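Side-chain contacts in amine oxidase domain-containing protein (Pyrococcus furiosus, PDB 3NRN), which is of unknown cellular role but binds adenosine monophosphate and is probably a flavin-dependent oxidoreductase of the amine oxidase type: residues D251-D256 with W369-V374; V213-N216 with K221-T224; D156-S161 with E265-I270; T51-M56 with G186-V191; P124-P129 with I134-G139. All blocks are in the same frame, centred on the assembly; numbering follows the deposited sequence.

Interaction 1 of 5, residues D251-D256 with W369-V374; sequences DYFDRD and WPLNEV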
# COMPACT_ATOMS: atom_id res chain seq x y z
N ASP A 251 25.77 -12.22 -8.67
CA ASP A 251 27.17 -12.02 -8.33
C ASP A 251 27.51 -10.62 -7.80
O ASP A 251 28.56 -10.43 -7.18
CB ASP A 251 28.06 -12.32 -9.54
CG ASP A 251 28.08 -13.79 -9.89
OD1 ASP A 251 27.70 -14.61 -9.03
OD2 ASP A 251 28.47 -14.13 -11.03
N TYR A 252 26.62 -9.67 -8.05
CA TYR A 252 26.84 -8.30 -7.62
C TYR A 252 26.40 -8.03 -6.18
O TYR A 252 26.47 -6.89 -5.71
CB TYR A 252 26.11 -7.34 -8.58
CG TYR A 252 26.72 -7.32 -9.97
CD1 TYR A 252 27.82 -6.52 -10.26
CD2 TYR A 252 26.22 -8.14 -10.99
CE1 TYR A 252 28.41 -6.53 -11.52
CE2 TYR A 252 26.81 -8.16 -12.26
CZ TYR A 252 27.90 -7.35 -12.51
OH TYR A 252 28.51 -7.38 -13.75
N PHE A 253 25.98 -9.08 -5.48
CA PHE A 253 25.50 -8.95 -4.11
C PHE A 253 26.26 -9.87 -3.14
O PHE A 253 26.70 -10.94 -3.53
CB PHE A 253 24.00 -9.29 -4.04
CG PHE A 253 23.15 -8.42 -4.91
CD1 PHE A 253 22.65 -7.20 -4.43
CD2 PHE A 253 22.90 -8.77 -6.24
CE1 PHE A 253 21.92 -6.35 -5.27
CE2 PHE A 253 22.17 -7.92 -7.09
CZ PHE A 253 21.69 -6.71 -6.60
N ASP A 254 26.40 -9.42 -1.89
CA ASP A 254 27.07 -10.21 -0.86
C ASP A 254 26.26 -11.47 -0.57
O ASP A 254 25.03 -11.45 -0.65
CB ASP A 254 27.19 -9.42 0.46
CG ASP A 254 28.18 -8.28 0.37
OD1 ASP A 254 28.85 -8.13 -0.67
OD2 ASP A 254 28.28 -7.53 1.37
N ARG A 255 26.95 -12.55 -0.22
CA ARG A 255 26.32 -13.83 0.09
C ARG A 255 25.18 -13.73 1.11
O ARG A 255 24.10 -14.28 0.90
CB ARG A 255 27.39 -14.80 0.62
CG ARG A 255 26.83 -16.13 1.11
CD ARG A 255 27.81 -16.83 2.05
NE ARG A 255 29.00 -17.35 1.37
CZ ARG A 255 30.07 -17.82 2.00
NH1 ARG A 255 30.12 -17.83 3.32
NH2 ARG A 255 31.10 -18.29 1.30
N ASP A 256 25.40 -13.03 2.21
CA ASP A 256 24.36 -12.93 3.23
C ASP A 256 23.16 -12.11 2.77
O ASP A 256 22.05 -12.32 3.27
CB ASP A 256 24.93 -12.36 4.53
CG ASP A 256 25.31 -10.90 4.42
OD1 ASP A 256 25.71 -10.48 3.32
OD2 ASP A 256 25.23 -10.19 5.45
N TRP A 369 19.20 -2.39 0.94
CA TRP A 369 19.61 -2.46 -0.47
C TRP A 369 21.03 -1.91 -0.53
O TRP A 369 21.29 -0.81 -0.07
CB TRP A 369 18.66 -1.63 -1.34
CG TRP A 369 19.02 -1.67 -2.79
CD1 TRP A 369 19.60 -0.67 -3.52
CD2 TRP A 369 18.83 -2.77 -3.69
NE1 TRP A 369 19.77 -1.08 -4.83
CE2 TRP A 369 19.31 -2.36 -4.96
CE3 TRP A 369 18.30 -4.06 -3.55
CZ2 TRP A 369 19.28 -3.20 -6.08
CZ3 TRP A 369 18.27 -4.89 -4.67
CH2 TRP A 369 18.75 -4.46 -5.92
N PRO A 370 21.97 -2.68 -1.11
CA PRO A 370 23.38 -2.30 -1.23
C PRO A 370 23.88 -1.39 -2.36
O PRO A 370 24.95 -0.81 -2.23
CB PRO A 370 24.07 -3.66 -1.29
CG PRO A 370 23.13 -4.44 -2.16
CD PRO A 370 21.74 -4.05 -1.62
N LEU A 371 23.13 -1.26 -3.45
CA LEU A 371 23.59 -0.44 -4.58
C LEU A 371 23.11 1.01 -4.56
O LEU A 371 22.12 1.33 -3.91
CB LEU A 371 23.18 -1.11 -5.90
CG LEU A 371 23.70 -2.55 -6.01
CD1 LEU A 371 23.23 -3.18 -7.31
CD2 LEU A 371 25.22 -2.53 -5.95
N ASN A 372 23.81 1.87 -5.29
CA ASN A 372 23.48 3.29 -5.35
C ASN A 372 23.04 3.76 -6.74
O ASN A 372 22.27 4.71 -6.86
CB ASN A 372 24.68 4.14 -4.91
CG ASN A 372 25.23 3.72 -3.55
OD1 ASN A 372 24.48 3.45 -2.62
ND2 ASN A 372 26.55 3.69 -3.44
N GLU A 373 23.54 3.10 -7.79
CA GLU A 373 23.19 3.46 -9.16
C GLU A 373 21.82 2.90 -9.52
O GLU A 373 21.17 3.37 -10.46
CB GLU A 373 24.24 2.93 -10.15
CG GLU A 373 24.44 1.42 -10.14
CD GLU A 373 25.50 0.96 -9.13
OE1 GLU A 373 25.34 1.23 -7.92
OE2 GLU A 373 26.49 0.33 -9.55
N VAL A 374 21.41 1.88 -8.78
CA VAL A 374 20.10 1.27 -8.98
C VAL A 374 19.45 1.21 -7.62
O VAL A 374 20.06 0.72 -6.67
CB VAL A 374 20.20 -0.18 -9.52
CG1 VAL A 374 18.80 -0.75 -9.69
CG2 VAL A 374 20.94 -0.20 -10.84

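Interaction 2 of 5, residues V213-N216 with K221-T224; sequences VEIN and KVYT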
# COMPACT_ATOMS: atom_id res chain seq x y z
N VAL A 213 15.08 -7.30 -19.33
CA VAL A 213 15.66 -8.60 -19.04
C VAL A 213 17.04 -8.48 -18.43
O VAL A 213 17.62 -9.46 -17.96
CB VAL A 213 15.75 -9.48 -20.32
CG1 VAL A 213 14.37 -9.64 -20.93
CG2 VAL A 213 16.70 -8.86 -21.31
N GLU A 214 17.57 -7.26 -18.41
CA GLU A 214 18.90 -7.07 -17.86
C GLU A 214 19.18 -5.62 -17.50
O GLU A 214 18.98 -4.72 -18.31
CB GLU A 214 19.94 -7.53 -18.88
CG GLU A 214 21.37 -7.58 -18.34
CD GLU A 214 22.39 -7.78 -19.46
OE1 GLU A 214 22.09 -8.53 -20.41
OE2 GLU A 214 23.49 -7.19 -19.38
N ILE A 215 19.65 -5.41 -16.27
CA ILE A 215 20.03 -4.07 -15.83
C ILE A 215 21.53 -4.26 -15.65
O ILE A 215 21.98 -4.80 -14.64
CB ILE A 215 19.39 -3.69 -14.47
CG1 ILE A 215 17.86 -3.69 -14.59
CG2 ILE A 215 19.87 -2.31 -14.04
CD1 ILE A 215 17.13 -3.38 -13.28
N ASN A 216 22.30 -3.85 -16.65
CA ASN A 216 23.74 -4.03 -16.60
C ASN A 216 24.42 -2.88 -15.85
O ASN A 216 24.52 -1.78 -16.36
CB ASN A 216 24.31 -4.14 -18.01
CG ASN A 216 25.77 -4.55 -18.02
OD1 ASN A 216 26.57 -4.07 -17.21
ND2 ASN A 216 26.13 -5.44 -18.94
N LYS A 221 23.36 0.11 -18.63
CA LYS A 221 22.40 -0.00 -19.73
C LYS A 221 21.33 -0.99 -19.34
O LYS A 221 21.59 -1.97 -18.64
CB LYS A 221 23.09 -0.51 -21.00
CG LYS A 221 24.00 0.49 -21.67
CD LYS A 221 24.62 -0.11 -22.91
CE LYS A 221 25.46 0.90 -23.67
NZ LYS A 221 26.03 0.32 -24.91
N VAL A 222 20.11 -0.72 -19.78
CA VAL A 222 19.00 -1.62 -19.51
C VAL A 222 18.61 -2.25 -20.84
O VAL A 222 18.46 -1.56 -21.84
CB VAL A 222 17.81 -0.86 -18.91
CG1 VAL A 222 16.59 -1.77 -18.84
CG2 VAL A 222 18.17 -0.36 -17.52
N TYR A 223 18.49 -3.58 -20.85
CA TYR A 223 18.14 -4.32 -22.06
C TYR A 223 16.74 -4.89 -21.95
O TYR A 223 16.33 -5.36 -20.89
CB TYR A 223 19.12 -5.47 -22.28
CG TYR A 223 20.53 -5.04 -22.57
CD1 TYR A 223 21.01 -5.02 -23.88
CD2 TYR A 223 21.38 -4.63 -21.55
CE1 TYR A 223 22.30 -4.59 -24.16
CE2 TYR A 223 22.67 -4.20 -21.82
CZ TYR A 223 23.13 -4.18 -23.13
OH TYR A 223 24.40 -3.75 -23.42
N THR A 224 16.01 -4.86 -23.05
CA THR A 224 14.66 -5.38 -23.08
C THR A 224 14.63 -6.70 -23.85
O THR A 224 15.55 -7.00 -24.61
CB THR A 224 13.71 -4.40 -23.76
OG1 THR A 224 14.20 -4.12 -25.08
CG2 THR A 224 13.63 -3.11 -22.97

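Interaction 3 of 5, residues D156-S161 with E265-I270; sequences DSVSLS and EPSEGI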
# COMPACT_ATOMS: atom_id res chain seq x y z
N ASP A 156 -1.03 -4.67 7.52
CA ASP A 156 0.21 -5.39 7.22
C ASP A 156 0.07 -6.85 6.79
O ASP A 156 1.07 -7.53 6.56
CB ASP A 156 1.15 -5.32 8.43
CG ASP A 156 1.25 -3.92 9.02
OD1 ASP A 156 1.54 -2.97 8.26
OD2 ASP A 156 1.05 -3.77 10.25
N SER A 157 -1.17 -7.34 6.68
CA SER A 157 -1.41 -8.71 6.27
C SER A 157 -0.70 -9.77 7.13
O SER A 157 -0.31 -10.81 6.62
CB SER A 157 -1.00 -8.91 4.81
OG SER A 157 -2.00 -8.39 3.95
N VAL A 158 -0.53 -9.48 8.41
CA VAL A 158 0.10 -10.43 9.33
C VAL A 158 -0.62 -10.37 10.66
O VAL A 158 -1.49 -9.52 10.87
CB VAL A 158 1.59 -10.10 9.58
CG1 VAL A 158 2.36 -10.13 8.27
CG2 VAL A 158 1.72 -8.76 10.26
N SER A 159 -0.29 -11.30 11.55
CA SER A 159 -0.89 -11.34 12.87
C SER A 159 -0.09 -10.40 13.76
O SER A 159 1.07 -10.10 13.47
CB SER A 159 -0.84 -12.76 13.45
OG SER A 159 -1.68 -13.62 12.72
N LEU A 160 -0.72 -9.92 14.82
CA LEU A 160 -0.08 -9.00 15.74
C LEU A 160 1.27 -9.56 16.23
O LEU A 160 2.25 -8.82 16.35
CB LEU A 160 -1.00 -8.73 16.93
CG LEU A 160 -0.74 -7.46 17.73
CD1 LEU A 160 -0.64 -6.26 16.80
CD2 LEU A 160 -1.85 -7.26 18.73
N SER A 161 1.32 -10.86 16.49
CA SER A 161 2.55 -11.48 16.95
C SER A 161 3.65 -11.46 15.88
O SER A 161 4.81 -11.74 16.18
CB SER A 161 2.29 -12.93 17.41
OG SER A 161 1.71 -13.71 16.38
N GLU A 265 9.33 -14.22 1.74
CA GLU A 265 8.10 -14.94 1.45
C GLU A 265 6.95 -13.96 1.54
O GLU A 265 6.56 -13.55 2.64
CB GLU A 265 7.91 -16.07 2.46
CG GLU A 265 9.01 -17.11 2.44
CD GLU A 265 8.87 -18.13 3.56
OE1 GLU A 265 8.84 -17.71 4.73
OE2 GLU A 265 8.81 -19.34 3.26
N PRO A 266 6.40 -13.55 0.39
CA PRO A 266 5.28 -12.60 0.33
C PRO A 266 4.06 -13.03 1.14
O PRO A 266 3.67 -14.19 1.11
CB PRO A 266 4.98 -12.52 -1.17
CG PRO A 266 6.32 -12.75 -1.79
CD PRO A 266 6.85 -13.91 -0.97
N SER A 267 3.49 -12.08 1.87
CA SER A 267 2.31 -12.34 2.69
C SER A 267 1.08 -12.14 1.81
O SER A 267 0.76 -11.01 1.43
CB SER A 267 2.25 -11.38 3.88
OG SER A 267 3.36 -11.57 4.75
N GLU A 268 0.38 -13.23 1.50
CA GLU A 268 -0.80 -13.16 0.66
C GLU A 268 -2.03 -12.56 1.33
O GLU A 268 -2.15 -12.54 2.55
CB GLU A 268 -1.17 -14.55 0.12
CG GLU A 268 -0.39 -15.00 -1.09
CD GLU A 268 0.76 -15.92 -0.73
OE1 GLU A 268 0.50 -16.96 -0.08
OE2 GLU A 268 1.91 -15.61 -1.10
N GLY A 269 -2.94 -12.07 0.49
CA GLY A 269 -4.17 -11.48 0.98
C GLY A 269 -5.30 -11.77 0.01
O GLY A 269 -5.08 -12.10 -1.16
N ILE A 270 -6.53 -11.66 0.50
CA ILE A 270 -7.69 -11.90 -0.34
C ILE A 270 -8.59 -10.68 -0.27
O ILE A 270 -8.83 -10.14 0.82
CB ILE A 270 -8.47 -13.17 0.09
CG1 ILE A 270 -7.59 -14.41 -0.07
CG2 ILE A 270 -9.74 -13.32 -0.76
CD1 ILE A 270 -8.31 -15.73 0.13
O HOH W 1 -1.06 -13.05 4.84

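Interaction 4 of 5, residues T51-M56 with G186-V191; sequences TGALHM and GGCKAV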
# COMPACT_ATOMS: atom_id res chain seq x y z
N THR A 51 -6.91 -3.17 -8.92
CA THR A 51 -5.90 -4.21 -9.06
C THR A 51 -5.08 -4.32 -7.78
O THR A 51 -4.05 -5.00 -7.76
CB THR A 51 -4.96 -3.92 -10.27
OG1 THR A 51 -4.31 -2.65 -10.09
CG2 THR A 51 -5.76 -3.89 -11.56
N GLY A 52 -5.53 -3.67 -6.72
CA GLY A 52 -4.81 -3.72 -5.45
C GLY A 52 -5.45 -2.90 -4.34
O GLY A 52 -6.43 -3.33 -3.73
N ALA A 53 -4.90 -1.73 -4.07
CA ALA A 53 -5.43 -0.85 -3.03
C ALA A 53 -6.93 -0.66 -3.23
O ALA A 53 -7.43 -0.63 -4.36
CB ALA A 53 -4.72 0.50 -3.06
N LEU A 54 -7.66 -0.51 -2.13
CA LEU A 54 -9.11 -0.35 -2.20
C LEU A 54 -9.56 1.08 -2.50
O LEU A 54 -10.46 1.59 -1.83
CB LEU A 54 -9.74 -0.85 -0.90
CG LEU A 54 -9.35 -2.24 -0.40
CD1 LEU A 54 -10.17 -2.57 0.83
CD2 LEU A 54 -9.59 -3.28 -1.48
N HIS A 55 -8.95 1.71 -3.50
CA HIS A 55 -9.30 3.09 -3.89
C HIS A 55 -9.20 3.99 -2.67
O HIS A 55 -9.95 4.97 -2.55
CB HIS A 55 -10.72 3.11 -4.44
CG HIS A 55 -10.88 2.33 -5.71
ND1 HIS A 55 -12.02 1.62 -6.02
CD2 HIS A 55 -10.03 2.14 -6.75
CE1 HIS A 55 -11.87 1.03 -7.19
NE2 HIS A 55 -10.67 1.33 -7.65
N MSE A 56 -8.27 3.65 -1.79
CA MSE A 56 -8.09 4.36 -0.53
C MSE A 56 -6.60 4.52 -0.20
O MSE A 56 -5.77 3.71 -0.61
CB MSE A 56 -8.81 3.56 0.56
CG MSE A 56 -8.78 4.11 1.99
SE MSE A 56 -9.76 3.05 3.13
CE MSE A 56 -8.95 1.51 2.91
N GLY A 186 -12.58 8.74 -8.42
CA GLY A 186 -12.07 8.17 -9.65
C GLY A 186 -11.30 6.88 -9.42
O GLY A 186 -10.86 6.24 -10.36
N GLY A 187 -11.14 6.50 -8.15
CA GLY A 187 -10.42 5.28 -7.84
C GLY A 187 -8.92 5.45 -7.96
O GLY A 187 -8.43 6.56 -8.20
N CYS A 188 -8.18 4.36 -7.82
CA CYS A 188 -6.72 4.39 -7.91
C CYS A 188 -6.24 4.96 -9.25
O CYS A 188 -5.23 5.65 -9.31
CB CYS A 188 -6.13 2.99 -7.73
SG CYS A 188 -6.39 2.25 -6.10
N LYS A 189 -6.96 4.66 -10.33
CA LYS A 189 -6.57 5.13 -11.65
C LYS A 189 -6.42 6.65 -11.74
O LYS A 189 -5.64 7.16 -12.56
CB LYS A 189 -7.57 4.65 -12.71
CG LYS A 189 -7.08 4.84 -14.15
CD LYS A 189 -7.99 4.13 -15.16
CE LYS A 189 -7.49 4.30 -16.60
NZ LYS A 189 -7.40 5.74 -16.98
N ALA A 190 -7.15 7.37 -10.90
CA ALA A 190 -7.08 8.83 -10.92
C ALA A 190 -5.65 9.27 -10.66
O ALA A 190 -5.14 10.20 -11.29
CB ALA A 190 -8.01 9.42 -9.86
N VAL A 191 -4.99 8.59 -9.73
CA VAL A 191 -3.61 8.92 -9.41
C VAL A 191 -2.68 8.57 -10.56
O VAL A 191 -1.79 9.35 -10.93
CB VAL A 191 -3.18 8.15 -8.15
CG1 VAL A 191 -1.68 8.29 -7.93
CG2 VAL A 191 -3.95 8.68 -6.96

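Interaction 5 of 5, residues P124-P129 with I134-G139; sequences PKEEIP and IKEKIG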
# COMPACT_ATOMS: atom_id res chain seq x y z
N PRO A 124 9.38 2.12 22.02
CA PRO A 124 9.85 1.00 22.85
C PRO A 124 11.24 0.47 22.52
O PRO A 124 11.53 0.07 21.39
CB PRO A 124 8.76 -0.05 22.64
CG PRO A 124 8.30 0.22 21.25
CD PRO A 124 8.20 1.72 21.23
N LYS A 125 12.10 0.45 23.54
CA LYS A 125 13.46 -0.06 23.41
C LYS A 125 13.34 -1.58 23.41
O LYS A 125 14.27 -2.30 23.06
CB LYS A 125 14.30 0.40 24.61
CG LYS A 125 15.75 -0.09 24.64
CD LYS A 125 16.67 0.69 23.71
CE LYS A 125 16.45 0.34 22.25
NZ LYS A 125 16.73 -1.10 21.98
N GLU A 126 12.16 -2.05 23.79
CA GLU A 126 11.85 -3.47 23.85
C GLU A 126 11.93 -4.11 22.47
O GLU A 126 11.56 -3.49 21.46
CB GLU A 126 10.44 -3.68 24.41
CG GLU A 126 10.18 -3.11 25.80
CD GLU A 126 10.51 -4.10 26.90
OE1 GLU A 126 9.99 -5.24 26.86
OE2 GLU A 126 11.29 -3.75 27.81
N GLU A 127 12.41 -5.35 22.42
CA GLU A 127 12.49 -6.09 21.17
C GLU A 127 11.68 -7.37 21.36
O GLU A 127 12.23 -8.47 21.40
CB GLU A 127 13.94 -6.43 20.80
CG GLU A 127 14.75 -7.14 21.88
CD GLU A 127 15.52 -6.18 22.76
OE1 GLU A 127 14.88 -5.38 23.49
OE2 GLU A 127 16.77 -6.22 22.73
N ILE A 128 10.37 -7.19 21.49
CA ILE A 128 9.45 -8.30 21.70
C ILE A 128 8.27 -8.17 20.74
O ILE A 128 8.03 -7.11 20.18
CB ILE A 128 8.93 -8.31 23.14
CG1 ILE A 128 8.17 -7.01 23.41
CG2 ILE A 128 10.10 -8.45 24.12
CD1 ILE A 128 7.67 -6.87 24.84
N PRO A 129 7.50 -9.26 20.56
CA PRO A 129 6.34 -9.23 19.66
C PRO A 129 5.39 -8.12 20.08
O PRO A 129 5.33 -7.76 21.25
CB PRO A 129 5.72 -10.61 19.84
CG PRO A 129 6.90 -11.47 20.14
CD PRO A 129 7.68 -10.61 21.12
N ILE A 134 1.78 -5.20 24.07
CA ILE A 134 0.47 -4.62 24.34
C ILE A 134 -0.07 -5.21 25.65
O ILE A 134 -0.60 -4.48 26.49
CB ILE A 134 -0.53 -4.91 23.18
CG1 ILE A 134 -0.12 -4.12 21.93
CG2 ILE A 134 -1.95 -4.54 23.60
CD1 ILE A 134 -0.11 -2.61 22.12
N LYS A 135 0.08 -6.52 25.84
CA LYS A 135 -0.39 -7.16 27.06
C LYS A 135 0.29 -6.56 28.29
O LYS A 135 -0.35 -6.32 29.32
CB LYS A 135 -0.12 -8.66 27.01
CG LYS A 135 -0.90 -9.41 25.95
CD LYS A 135 -0.49 -10.87 25.91
CE LYS A 135 -1.25 -11.63 24.84
NZ LYS A 135 -0.74 -13.02 24.70
N GLU A 136 1.59 -6.30 28.19
CA GLU A 136 2.35 -5.74 29.30
C GLU A 136 2.03 -4.27 29.57
O GLU A 136 1.64 -3.90 30.67
CB GLU A 136 3.84 -5.90 29.04
CG GLU A 136 4.26 -7.33 28.72
CD GLU A 136 5.72 -7.45 28.34
OE1 GLU A 136 6.19 -6.65 27.50
OE2 GLU A 136 6.41 -8.35 28.87
N LYS A 137 2.18 -3.44 28.54
CA LYS A 137 1.93 -2.01 28.66
C LYS A 137 0.48 -1.66 28.97
O LYS A 137 0.21 -0.72 29.71
CB LYS A 137 2.36 -1.29 27.37
CG LYS A 137 3.83 -1.46 27.02
CD LYS A 137 4.75 -0.69 27.98
CE LYS A 137 4.64 0.82 27.76
NZ LYS A 137 5.65 1.59 28.54
N ILE A 138 -0.46 -2.42 28.41
CA ILE A 138 -1.87 -2.15 28.65
C ILE A 138 -2.56 -3.26 29.44
O ILE A 138 -3.15 -3.00 30.49
CB ILE A 138 -2.64 -1.96 27.32
CG1 ILE A 138 -2.04 -0.77 26.55
CG2 ILE A 138 -4.11 -1.73 27.60
CD1 ILE A 138 -2.62 -0.57 25.16
N GLY A 139 -2.48 -4.49 28.94
CA GLY A 139 -3.10 -5.60 29.62
C GLY A 139 -3.75 -6.56 28.64
O GLY A 139 -4.02 -6.19 27.49

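Interaction 1 of 5, residues D251-D256 with W369-V374
The apolar part of the contact is carried by F253, whose ring meets three successive residues, W369, P370 and L371. With CG anti to its own carbonyl carbon (chi1 -59°), F253 sends its ring across to the 369-371 loop. Its CE1 lies over one face of the indole, 3.7 Å from W369 CH2. The planes of the F253 ring and the six-membered ring of W369 stand 57° apart, with centroids 5.4 Å from each other. P370 comes in at the edge of the phenyl ring, near its plane, with CG 3.6 Å from F253 CD1. The L371 side chain lies at about a right angle to that of F253 and brings CD1 to 3.9 Å from F253 CZ.

The polar bonds lie within the loop itself. W369 NE1 donates to V374 O at 2.6 Å, with the acceptor slightly out of the indole plane, and so fixes the rotation of the indole that F253 meets. N372 N donates to E373 OE1 within the same loop.

Helix 241-248 closes round the same cluster, with V245 and I248 on F253 and T244 on W369, while L258 of helix 255-262 adds to the packing on F253. Between the two segments, cohesion therefore comes from dispersion and from the burial of one phenyl ring; the W369 NE1 bond holds the indole that receives it.

Interaction 2 of 5, residues V213-N216 with K221-T224
An antiparallel beta hairpin joins strands 213-216 and 221-224, and a classic beta bulge interrupts it where V213 and E214 both face Y223. V213 N donates to Y223 O at 2.8 Å, while E214 N makes only a weak bond to the same oxygen. Beyond the bulge the pairing is regular: Y223 N reaches E214 O at 2.8 Å, and N216 and K221 exchange two backbone bonds. E214 O also receives a CA-H...O contact from V222.

E214, N216 and Y223 share one face of the sheet. The E214 and Y223 side chains run side by side in the same direction, with E214 CD 3.9 Å from Y223 CD2 and the carboxylate turned 24° from the ring plane. E214 has CG anti to its backbone N (chi1 -171°) and an extended chain, which carries the carboxylate along the ring. N216 ND2 gives E214 OE2 a weak bond, and N216 CB sits at the ring edge, 4.1 Å from Y223 CE2. The far ends are tied to the turn: Y223 OH bonds E219 OE1, and N216 OD1 accepts from E219 N. An alanine at E214 would lack the carboxylate and would probably leave the Y223 ring without its neighbour along CD2 and CE2, and N216 ND2 without its weak acceptor.

I215 and V222 form the other face, their CG2 atoms 4.3 Å apart, and I215 packs on L247 and I248 of helix 241-248. This bulged hairpin, whose first strand begins at V212 of the AMP site, is part of a three-stranded antiparallel sheet beside the bound AMP.

Interaction 3 of 5, residues D156-S161 with E265-I270
A positive phi (55°) at S157 turns the backbone aside and brings both its CB and its carbonyl oxygen toward S267. At S267, OG stands anti to the carbonyl carbon (chi1 -63°), which sets the hydroxyl against V158 CG1. The contact joins a loop that follows helix 142-156 to the entry of strand 269-277, a member of the mixed sheet. S157 is the first residue to leave the helical path after helix 142-156.

The meeting of the two serines is one of van der Waals contact. Their CB atoms lie 4.2 Å apart, S267 CB is 3.8 Å from S157 O, and neither hydroxyl forms a hydrogen bond to the other segment. S267 OG instead rests against a methyl group, 3.9 Å from V158 CG1, so a polar group here meets an apolar one. L163 also packs on the V158 side chain. E268 contributes mainly its backbone, its CB pointing away from the S157 loop.

Neighbouring elements hold both partners. S157 touches H318 of strand 312-320, and S159 OG bonds K322 NZ, which ties the loop toward the sheet. E268 and G269 make backbone bonds with L321 and Y352, which set the start of strand 269-277.

What links the two polar backbones is a water. More acceptors surround it than it has protons to give, so it cannot serve all of them at once, yet it sits 2.6 Å from E268 O and 3.0 Å from S157 O.

Interaction 4 of 5, residues T51-M56 with G186-V191
The striking feature is how closely the H55 imidazole presses on the backbone of G187 and C188: H55 CD2 lies 3.1 Å from C188 N and 3.3 Å from G187 CA. Neither is a hydrogen bond; the backbone atoms approach the ring obliquely. G187 can accept the ring because it has no side chain, since a CB at its positive phi would collide with H55 CD2. H55 itself adopts a left-handed backbone conformation (phi 54°), following the inverse gamma turn centred on L54, and with CG anti to the carbonyl carbon the ring comes to lie against the glycine.

The C188 thiol touches both A53 and H55. With SG anti to the carbonyl carbon (chi1 -65°), the sulfur comes to 3.9 Å from A53 CB and 3.5 Å from A53 O. Toward the imidazole it is an oblique sulfur-aromatic contact, 4.8 Å from C188 SG to the H55 ring centroid. F39 packs on both A53 and C188, and the A53 side chain lies about 7 Å from that of R38 of the AMP site.

The far edge of the ring is tethered by a weak bond between H55 NE2 and L49 O, and the H55 backbone pairs with I184. An alanine at H55 would remove the ring and is likely to open a gap over G187 and leave the C188 thiol with less to pack against.

A glycine pair leading into a helix, near the bound AMP, is consistent with the flavin-containing amine oxidase fold.

Interaction 5 of 5, residues P124-P129 with I134-G139
I128 and E136 reach for each other from opposite directions, I128 from the loop before helix 130-137 and E136 from the helix itself. I128 sends CG1 into the crowded position between its backbone N and carbonyl carbon (chi1 61°), and the extended chain beyond delivers CD1 to the carboxylate, 3.1 Å from E136 OE1. This is a close methyl-to-oxygen contact without a hydrogen bond. E136 is likewise stretched beyond CG, which carries its carboxylate to the loop.

E126 joins at the same carboxylate by a different approach. Its chain bends at chi2, and its side chain and that of E136 cross obliquely, with the carboxylate planes 65° apart. The result puts E126 OE1 4.1 Å from E136 OE1. Two acid groups so near each other would be expected to repel when both are charged, an effect that their exposed position on the surface would probably soften. The pairing is thus a light surface contact in which a branched apolar residue does most of the touching on the loop side.

Beyond E136 the helix ends, with I134 O accepting from both I138 N and G139 N, and the positive phi of G139 takes the chain out of the helical path.

The loop is fixed by I128, whose backbone bonds A165 and whose side chain packs on W133, and by P124 against A165 and A169 of helix 165-178. I134 packs on L144, L145 and L148 of helix 142-156 and on L168 of helix 165-178, so the loop and helix 130-137 both rest on helix 165-178, and the helix also on 142-156.

Interactions 1 and 2 touch where V374 CG2 meets I215 CG2 at 4.0 Å, and both pack on I248. Interactions 3 and 5 likewise touch, S161 O lying 3.9 Å from P129 CB. Interactions 3 and 4 do not touch, their nearest atoms being about 7 Å apart, and their segments alternate along the chain. Around the bound AMP, the side chain of V213 in interaction 2 lies about 6 Å from the ligand and that of A53 in interaction 4 about 9 Å, the centres of these two contacts being about 30 Å apart. Interaction 5 lies away from the nucleotide site, with its centre about 46 Å from that of interaction 2.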